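PDB 3O1I: periplasmic protein TorT from Vibrio parahaemolyticus, which probably senses trimethylamine N-oxide in the periplasm, as a solute-binding protein that acts together with the sensor kinase TorS. Local coordinates for residues E53-A57 / S83-N87; L126-H130 / D196-G200; G222-L228 / K240-T246. All blocks are in the same frame, centred on the assembly; numbering follows the deposited sequence.

How the interactions relate
Interaction 1 lies on the other side of the chain's centre from the other two: its centre is about 44 Å from that of interaction 2 and about 38 Å from that of interaction 3, with nearest atoms about 27 and 21 Å apart. It joins two helices that pack on the five-stranded parallel sheet, whereas interactions 2 and 3 share the four-stranded one and have centres about 10 Å apart. There strands 197-200 and 222-225 are neighbours, joined through D196 O to G222 N and I198 N to G222 O (both 2.8 Å, probable hydrogen bonds). Two such lobes are the hallmark of periplasmic binding proteins of this family, which take their ligands in the cleft between them.

Interaction 1. Residues E53-A57 / S83-N87; sequences EQQLA and SWVGN
E53 crosses the indole of W84 obliquely and lays its aliphatic stem over one face. E53 CB stands 3.5 Å from the centroid of the six-membered ring, 16° off the normal, which meets the geometry of a CH-pi contact displaced toward the rim. Because CG is turned away from the carbonyl carbon and the chain runs extended beyond it, the side chain carries on past CB along the same ring. E53 CD arrives 3.4 Å from W84 CZ2, with carboxylate and indole planes 32° apart. Q54 approaches differently: its chain bends back at chi2 (-58°) to bring NE2 within 3.5 Å of W84 CZ3, the amide standing nearly upright to the ring. A57 CB lies at the indole edge, close to the ring plane. Together with L56 these residues of helix 49-62 form a hole that receives W84 as a knob from helix 82-85. The two helices lie before and after strand 66-69 of the five-stranded parallel sheet, and L56 and V85 both reach I67 on that strand. Helix 49-62 is also tied to strand 7-12 by the C9-C59 disulfide. Next to the indole, L56 CG meets V85 CG2 at 4.0 Å, the two side chains crossing at about a right angle. L56 CD2 also comes within 4.3 Å of W84 CB, extending the apolar contact from the ring to the root of the tryptophan side chain.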
loop_
_atom_site.group_PDB
_atom_site.type_symbol
_atom_site.label_atom_id
_atom_site.label_comp_id
_atom_site.label_asym_id
_atom_site.label_seq_id
_atom_site.Cartn_x
_atom_site.Cartn_y
_atom_site.Cartn_z
ATOM N N GLU D 53 -14.238 5.121 -22.276
ATOM C CA GLU D 53 -15.588 5.352 -22.797
ATOM C C GLU D 53 -16.089 6.666 -22.232
ATOM O O GLU D 53 -16.687 7.469 -22.938
ATOM C CB GLU D 53 -16.537 4.238 -22.364
ATOM C CG GLU D 53 -16.226 2.889 -22.953
ATOM C CD GLU D 53 -17.177 1.823 -22.464
ATOM O OE1 GLU D 53 -17.301 1.668 -21.232
ATOM O OE2 GLU D 53 -17.797 1.138 -23.305
ATOM N N GLN D 54 -15.834 6.877 -20.946
ATOM C CA GLN D 54 -16.250 8.102 -20.279
ATOM C C GLN D 54 -15.417 9.306 -20.747
ATOM O O GLN D 54 -15.963 10.368 -21.029
ATOM C CB GLN D 54 -16.149 7.934 -18.751
ATOM C CG GLN D 54 -16.836 6.669 -18.187
ATOM C CD GLN D 54 -18.332 6.574 -18.506
ATOM O OE1 GLN D 54 -19.122 7.432 -18.112
ATOM N NE2 GLN D 54 -18.720 5.518 -19.223
ATOM N N GLN D 55 -14.099 9.142 -20.835
ATOM C CA GLN D 55 -13.227 10.231 -21.285
ATOM C C GLN D 55 -13.569 10.555 -22.729
ATOM O O GLN D 55 -13.397 11.682 -23.199
ATOM C CB GLN D 55 -11.752 9.824 -21.191
ATOM C CG GLN D 55 -11.241 9.607 -19.771
ATOM C CD GLN D 55 -9.725 9.548 -19.699
ATOM O OE1 GLN D 55 -9.104 8.669 -20.294
ATOM N NE2 GLN D 55 -9.121 10.489 -18.964
ATOM N N LEU D 56 -14.060 9.536 -23.423
ATOM C CA LEU D 56 -14.466 9.644 -24.818
ATOM C C LEU D 56 -15.733 10.495 -24.840
ATOM O O LEU D 56 -15.907 11.364 -25.698
ATOM C CB LEU D 56 -14.750 8.244 -25.360
ATOM C CG LEU D 56 -14.625 7.974 -26.853
ATOM C CD1 LEU D 56 -13.321 8.556 -27.390
ATOM C CD2 LEU D 56 -14.693 6.468 -27.073
ATOM N N ALA D 57 -16.609 10.233 -23.875
ATOM C CA ALA D 57 -17.854 10.977 -23.730
ATOM C C ALA D 57 -17.528 12.355 -23.157
ATOM O O ALA D 57 -18.241 13.322 -23.399
ATOM C CB ALA D 57 -18.808 10.229 -22.800
ATOM N N SER D 83 -22.072 6.145 -30.577
ATOM C CA SER D 83 -22.842 6.089 -29.337
ATOM C C SER D 83 -22.134 6.764 -28.153
ATOM O O SER D 83 -22.709 6.891 -27.076
ATOM C CB SER D 83 -23.147 4.617 -29.011
ATOM O OG SER D 83 -23.762 4.456 -27.747
ATOM N N TRP D 84 -20.886 7.183 -28.350
ATOM C CA TRP D 84 -20.131 7.854 -27.295
ATOM C C TRP D 84 -19.653 9.223 -27.777
ATOM O O TRP D 84 -19.336 10.095 -26.965
ATOM C CB TRP D 84 -18.905 7.031 -26.853
ATOM C CG TRP D 84 -19.210 5.658 -26.334
ATOM C CD1 TRP D 84 -19.323 4.508 -27.067
ATOM C CD2 TRP D 84 -19.471 5.291 -24.974
ATOM N NE1 TRP D 84 -19.637 3.448 -26.248
ATOM C CE2 TRP D 84 -19.735 3.900 -24.958
ATOM C CE3 TRP D 84 -19.508 6.001 -23.763
ATOM C CZ2 TRP D 84 -20.035 3.204 -23.778
ATOM C CZ3 TRP D 84 -19.808 5.309 -22.589
ATOM C CH2 TRP D 84 -20.066 3.925 -22.607
ATOM N N VAL D 85 -19.604 9.417 -29.095
ATOM C CA VAL D 85 -19.131 10.688 -29.631
ATOM C C VAL D 85 -20.098 11.375 -30.599
ATOM O O VAL D 85 -20.055 12.596 -30.761
ATOM C CB VAL D 85 -17.770 10.514 -30.339
ATOM C CG1 VAL D 85 -16.970 11.794 -30.236
ATOM C CG2 VAL D 85 -17.000 9.373 -29.717
ATOM N N GLY D 86 -20.960 10.595 -31.249
ATOM C CA GLY D 86 -21.911 11.179 -32.181
ATOM C C GLY D 86 -21.378 11.420 -33.587
ATOM O O GLY D 86 -20.772 10.536 -34.186
ATOM N N ASN D 87 -21.608 12.616 -34.120
ATOM C CA ASN D 87 -21.154 12.944 -35.471
ATOM C C ASN D 87 -19.675 13.215 -35.509
ATOM O O ASN D 87 -19.106 13.392 -36.584
ATOM C CB ASN D 87 -21.867 14.188 -36.020
ATOM C CG ASN D 87 -21.305 15.503 -35.459
ATOM O OD1 ASN D 87 -21.321 15.739 -34.246
ATOM N ND2 ASN D 87 -20.821 16.367 -36.351
#

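Interaction 2. Residues L126-H130 / D196-G200; sequences LAERH and DYIVG
L126 and Y197 are the nearest pair across the two backbones, yet L126 CA and Y197 CA are 9.1 Å apart, a spacing that only side chains bridge. L126 sits near the end of helix 116-127, and the chain then turns through R129 and H130, whose N atoms make weak bonds to L126 O. Across from it, Y197 and V199 of strand 197-200 direct their CB atoms toward segment 126-130. L126 divides its two methyls between them. L126 CD2 rests 3.9 Å from the centroid of the Y197 ring and only 6° off its normal, a CH-pi contact over the centre of the face, while L126 CD1 packs against V199 CG1 at 3.6 Å. The same leucine touches I139, I167 and V224, which places the helix end against all four strands of this parallel sheet. The phenol end is met by two nitrogens. H130 NE2 comes in at the edge of the tyrosine ring, the imidazole and phenol planes 63° apart, and hydrogen-bonds Y197 OH, with either partner possibly the donor. R129, its chain extended from CG to NE, adds a weak, bent bond from NE to the same oxygen. The modelled place of that oxygen is uncertain, so neither bond length carries weight. If the grouping is right, the nearby arginine charge would tend to polarise the phenol hydroxyl.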
loop_
_atom_site.group_PDB
_atom_site.type_symbol
_atom_site.label_atom_id
_atom_site.label_comp_id
_atom_site.label_asym_id
_atom_site.label_seq_id
_atom_site.Cartn_x
_atom_site.Cartn_y
_atom_site.Cartn_z
ATOM N N LEU D 126 19.271 -10.076 -37.914
ATOM C CA LEU D 126 19.954 -11.264 -37.446
ATOM C C LEU D 126 20.199 -12.276 -38.557
ATOM O O LEU D 126 21.172 -13.029 -38.502
ATOM C CB LEU D 126 19.171 -11.901 -36.298
ATOM C CG LEU D 126 19.110 -11.032 -35.038
ATOM C CD1 LEU D 126 18.178 -11.681 -34.045
ATOM C CD2 LEU D 126 20.490 -10.855 -34.434
ATOM N N ALA D 127 19.329 -12.296 -39.560
ATOM C CA ALA D 127 19.494 -13.228 -40.673
ATOM C C ALA D 127 20.658 -12.755 -41.544
ATOM O O ALA D 127 21.219 -13.518 -42.330
ATOM C CB ALA D 127 18.216 -13.286 -41.492
ATOM N N GLU D 128 21.006 -11.482 -41.385
ATOM C CA GLU D 128 22.077 -10.847 -42.138
ATOM C C GLU D 128 23.366 -10.917 -41.340
ATOM O O GLU D 128 24.449 -10.655 -41.851
ATOM C CB GLU D 128 21.702 -9.385 -42.406
ATOM C CG GLU D 128 22.762 -8.558 -43.128
ATOM C CD GLU D 128 22.304 -7.127 -43.401
ATOM O OE1 GLU D 128 21.883 -6.441 -42.442
ATOM O OE2 GLU D 128 22.372 -6.689 -44.571
ATOM N N ARG D 129 23.229 -11.276 -40.075
ATOM C CA ARG D 129 24.364 -11.381 -39.172
ATOM C C ARG D 129 24.705 -12.862 -39.008
ATOM O O ARG D 129 25.772 -13.224 -38.521
ATOM C CB ARG D 129 23.978 -10.770 -37.825
ATOM C CG ARG D 129 25.108 -10.617 -36.828
ATOM C CD ARG D 129 24.548 -10.445 -35.416
ATOM N NE ARG D 129 25.580 -10.100 -34.443
ATOM C CZ ARG D 129 26.255 -8.958 -34.464
ATOM N NH1 ARG D 129 25.997 -8.069 -35.407
ATOM N NH2 ARG D 129 27.184 -8.706 -33.551
ATOM N N HIS D 130 23.776 -13.713 -39.429
ATOM C CA HIS D 130 23.939 -15.154 -39.328
ATOM C C HIS D 130 23.307 -15.862 -40.508
ATOM O O HIS D 130 22.366 -16.648 -40.360
ATOM C CB HIS D 130 23.326 -15.653 -38.027
ATOM C CG HIS D 130 24.152 -15.334 -36.828
ATOM N ND1 HIS D 130 25.326 -15.995 -36.546
ATOM C CD2 HIS D 130 24.012 -14.384 -35.874
ATOM C CE1 HIS D 130 25.877 -15.466 -35.467
ATOM N NE2 HIS D 130 25.100 -14.486 -35.040
ATOM N N ASP D 196 22.164 -17.269 -27.495
ATOM C CA ASP D 196 23.109 -16.365 -28.137
ATOM C C ASP D 196 22.522 -14.955 -28.099
ATOM O O ASP D 196 23.164 -14.018 -27.611
ATOM C CB ASP D 196 23.338 -16.788 -29.587
ATOM C CG ASP D 196 24.074 -18.107 -29.698
ATOM O OD1 ASP D 196 25.252 -18.156 -29.289
ATOM O OD2 ASP D 196 23.479 -19.093 -30.187
ATOM N N TYR D 197 21.296 -14.821 -28.611
ATOM C CA TYR D 197 20.589 -13.537 -28.641
ATOM C C TYR D 197 19.229 -13.601 -27.957
ATOM O O TYR D 197 18.634 -14.673 -27.805
ATOM C CB TYR D 197 20.328 -13.076 -30.080
ATOM C CG TYR D 197 21.542 -12.930 -30.952
ATOM C CD1 TYR D 197 21.782 -13.826 -31.993
ATOM C CD2 TYR D 197 22.434 -11.880 -30.763
ATOM C CE1 TYR D 197 22.881 -13.675 -32.830
ATOM C CE2 TYR D 197 23.539 -11.718 -31.590
ATOM C CZ TYR D 197 23.758 -12.616 -32.624
ATOM O OH TYR D 197 24.840 -12.434 -33.457
ATOM N N ILE D 198 18.747 -12.427 -27.563
ATOM C CA ILE D 198 17.434 -12.273 -26.957
ATOM C C ILE D 198 16.748 -11.165 -27.755
ATOM O O ILE D 198 17.240 -10.033 -27.824
ATOM C CB ILE D 198 17.476 -11.793 -25.483
ATOM C CG1 ILE D 198 18.202 -12.789 -24.589
ATOM C CG2 ILE D 198 16.057 -11.637 -24.960
ATOM C CD1 ILE D 198 18.366 -12.267 -23.163
ATOM N N VAL D 199 15.628 -11.497 -28.380
ATOM C CA VAL D 199 14.862 -10.505 -29.118
ATOM C C VAL D 199 13.529 -10.351 -28.411
ATOM O O VAL D 199 12.743 -11.298 -28.336
ATOM C CB VAL D 199 14.628 -10.918 -30.588
ATOM C CG1 VAL D 199 15.925 -10.838 -31.340
ATOM C CG2 VAL D 199 14.075 -12.323 -30.675
ATOM N N GLY D 200 13.287 -9.165 -27.865
ATOM C CA GLY D 200 12.037 -8.942 -27.172
ATOM C C GLY D 200 11.590 -7.497 -27.125
ATOM O O GLY D 200 12.123 -6.650 -27.841
#

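Interaction 3. Residues G222-L228 / K240-T246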
loop_
_atom_site.group_PDB
_atom_site.type_symbol
_atom_site.label_atom_id
_atom_site.label_comp_id
_atom_site.label_asym_id
_atom_site.label_seq_id
_atom_site.Cartn_x
_atom_site.Cartn_y
_atom_site.Cartn_z
ATOM N N GLY D 222 23.469 -11.298 -27.096
ATOM C CA GLY D 222 23.175 -10.084 -27.840
ATOM C C GLY D 222 21.714 -9.690 -27.753
ATOM O O GLY D 222 20.833 -10.527 -27.964
ATOM N N LEU D 223 21.461 -8.412 -27.456
ATOM C CA LEU D 223 20.101 -7.885 -27.312
ATOM C C LEU D 223 19.542 -7.194 -28.562
ATOM O O LEU D 223 20.142 -6.262 -29.100
ATOM C CB LEU D 223 20.056 -6.921 -26.128
ATOM C CG LEU D 223 20.699 -7.486 -24.858
ATOM C CD1 LEU D 223 20.553 -6.488 -23.716
ATOM C CD2 LEU D 223 20.061 -8.836 -24.515
ATOM N N VAL D 224 18.378 -7.661 -29.003
ATOM C CA VAL D 224 17.702 -7.125 -30.176
ATOM C C VAL D 224 16.263 -6.760 -29.811
ATOM O O VAL D 224 15.458 -7.642 -29.500
ATOM C CB VAL D 224 17.700 -8.170 -31.318
ATOM C CG1 VAL D 224 16.813 -7.717 -32.465
ATOM C CG2 VAL D 224 19.117 -8.391 -31.809
ATOM N N SER D 225 15.959 -5.463 -29.857
ATOM C CA SER D 225 14.630 -4.924 -29.540
ATOM C C SER D 225 13.643 -5.087 -30.698
ATOM O O SER D 225 14.057 -5.198 -31.849
ATOM C CB SER D 225 14.760 -3.433 -29.217
ATOM O OG SER D 225 14.111 -3.093 -28.004
ATOM N N VAL D 226 12.345 -5.091 -30.401
ATOM C CA VAL D 226 11.340 -5.204 -31.453
ATOM C C VAL D 226 10.731 -3.821 -31.699
ATOM O O VAL D 226 9.868 -3.648 -32.568
ATOM C CB VAL D 226 10.246 -6.209 -31.083
ATOM C CG1 VAL D 226 9.284 -6.410 -32.244
ATOM C CG2 VAL D 226 10.883 -7.533 -30.734
ATOM N N TYR D 227 11.196 -2.839 -30.922
ATOM C CA TYR D 227 10.778 -1.436 -31.054
ATOM C C TYR D 227 11.704 -0.578 -30.199
ATOM O O TYR D 227 12.544 -1.116 -29.484
ATOM C CB TYR D 227 9.291 -1.229 -30.683
ATOM C CG TYR D 227 8.902 -1.419 -29.228
ATOM C CD1 TYR D 227 8.954 -0.349 -28.330
ATOM C CD2 TYR D 227 8.455 -2.662 -28.755
ATOM C CE1 TYR D 227 8.570 -0.508 -26.998
ATOM C CE2 TYR D 227 8.072 -2.832 -27.424
ATOM C CZ TYR D 227 8.137 -1.752 -26.548
ATOM O OH TYR D 227 7.844 -1.913 -25.202
ATOM N N LEU D 228 11.573 0.741 -30.268
ATOM C CA LEU D 228 12.475 1.609 -29.519
ATOM C C LEU D 228 11.864 2.316 -28.326
ATOM O O LEU D 228 10.654 2.527 -28.267
ATOM C CB LEU D 228 13.075 2.670 -30.454
ATOM C CG LEU D 228 14.047 3.647 -29.784
ATOM C CD1 LEU D 228 15.394 2.974 -29.585
ATOM C CD2 LEU D 228 14.201 4.877 -30.623
ATOM N N LYS D 240 25.302 -1.695 -25.649
ATOM C CA LYS D 240 24.665 -2.621 -24.736
ATOM C C LYS D 240 23.526 -3.288 -25.501
ATOM O O LYS D 240 23.019 -4.335 -25.100
ATOM C CB LYS D 240 24.152 -1.873 -23.514
ATOM C CG LYS D 240 25.247 -1.117 -22.757
ATOM C CD LYS D 240 26.316 -2.056 -22.210
ATOM C CE LYS D 240 27.224 -1.332 -21.224
ATOM N NZ LYS D 240 28.112 -2.267 -20.482
ATOM N N VAL D 241 23.137 -2.679 -26.619
ATOM C CA VAL D 241 22.076 -3.221 -27.469
ATOM C C VAL D 241 22.608 -3.299 -28.900
ATOM O O VAL D 241 23.383 -2.453 -29.319
ATOM C CB VAL D 241 20.795 -2.323 -27.458
ATOM C CG1 VAL D 241 19.686 -3.002 -28.247
ATOM C CG2 VAL D 241 20.329 -2.069 -26.036
ATOM N N LEU D 242 22.199 -4.306 -29.654
ATOM C CA LEU D 242 22.682 -4.424 -31.019
ATOM C C LEU D 242 21.809 -3.690 -32.020
ATOM O O LEU D 242 22.233 -2.707 -32.631
ATOM C CB LEU D 242 22.786 -5.894 -31.427
ATOM C CG LEU D 242 23.746 -6.705 -30.557
ATOM C CD1 LEU D 242 23.832 -8.122 -31.061
ATOM C CD2 LEU D 242 25.114 -6.046 -30.567
ATOM N N PHE D 243 20.584 -4.167 -32.179
ATOM C CA PHE D 243 19.649 -3.583 -33.130
ATOM C C PHE D 243 18.375 -3.055 -32.461
ATOM O O PHE D 243 18.222 -3.154 -31.244
ATOM C CB PHE D 243 19.313 -4.642 -34.181
ATOM C CG PHE D 243 18.345 -4.178 -35.213
ATOM C CD1 PHE D 243 18.575 -3.006 -35.916
ATOM C CD2 PHE D 243 17.196 -4.912 -35.479
ATOM C CE1 PHE D 243 17.659 -2.553 -36.852
ATOM C CE2 PHE D 243 16.275 -4.469 -36.411
ATOM C CZ PHE D 243 16.508 -3.292 -37.107
ATOM N N ALA D 244 17.480 -2.484 -33.266
ATOM C CA ALA D 244 16.212 -1.935 -32.791
ATOM C C ALA D 244 15.520 -1.107 -33.875
ATOM O O ALA D 244 15.985 -0.022 -34.241
ATOM C CB ALA D 244 16.431 -1.070 -31.557
ATOM N N PRO D 245 14.402 -1.616 -34.415
ATOM C CA PRO D 245 13.682 -0.876 -35.450
ATOM C C PRO D 245 12.863 0.246 -34.823
ATOM O O PRO D 245 12.046 -0.012 -33.950
ATOM C CB PRO D 245 12.784 -1.942 -36.065
ATOM C CG PRO D 245 12.456 -2.803 -34.892
ATOM C CD PRO D 245 13.821 -2.963 -34.251
ATOM N N THR D 246 13.070 1.484 -35.262
ATOM C CA THR D 246 12.312 2.613 -34.727
ATOM C C THR D 246 11.152 2.962 -35.652
ATOM O O THR D 246 11.368 3.230 -36.837
ATOM C CB THR D 246 13.181 3.863 -34.608
ATOM O OG1 THR D 246 12.378 4.962 -34.168
ATOM C CG2 THR D 246 13.775 4.209 -35.950
#
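L242 lies along the edge of strand 222-225, and its side chain can be followed outward from the backbone. L242 CB lies 3.5 Å from L223 O, the carbonyl that also accepts the hydrogen bond from L242 N (2.9 Å, N-H...O angle 163°). L242 CG stays beside L223 O at 3.9 Å. With CG anti to the carbonyl carbon (chi1 -60°) and the chain extended beyond it, the tip runs back to G222: L242 CD1 reaches G222 CA at 3.8 Å, on the side where L242 also meets Y197 and Y125. End to end, the two segments run in broadly the same direction, 38° apart. Segment 222-228 includes an outermost strand of the four-stranded parallel sheet, and the chain returns through helix 230-236, so that residues 240-246 flank that strand's outer edge. The helix covers one side of the contact through S225, L228, V241 and A244. This strand-helix-return order is consistent with the Rossmann-like lobe of type I periplasmic binding proteins. On the F243 side, V224 CG1 meets the ring edge at CD2, 4.1 Å away, while the ring itself lies nearly parallel to that of Y125 in helix 116-127. S225 CB meets A244 CB at 3.7 Å, and S225 OG donates to Y227 O, bracing the turn that follows the strand. P245, which has no N-H to offer, meets this turn with its ring instead, CG lying 3.6 Å from V226 O. Its carbonyl then takes a CA-H...O contact from Y227 CA (3.5 Å to P245 O). At the far end L228 and T246 lie side by side, the T246 hydroxyl being hydrogen-bonded to S293 OG and K248 N.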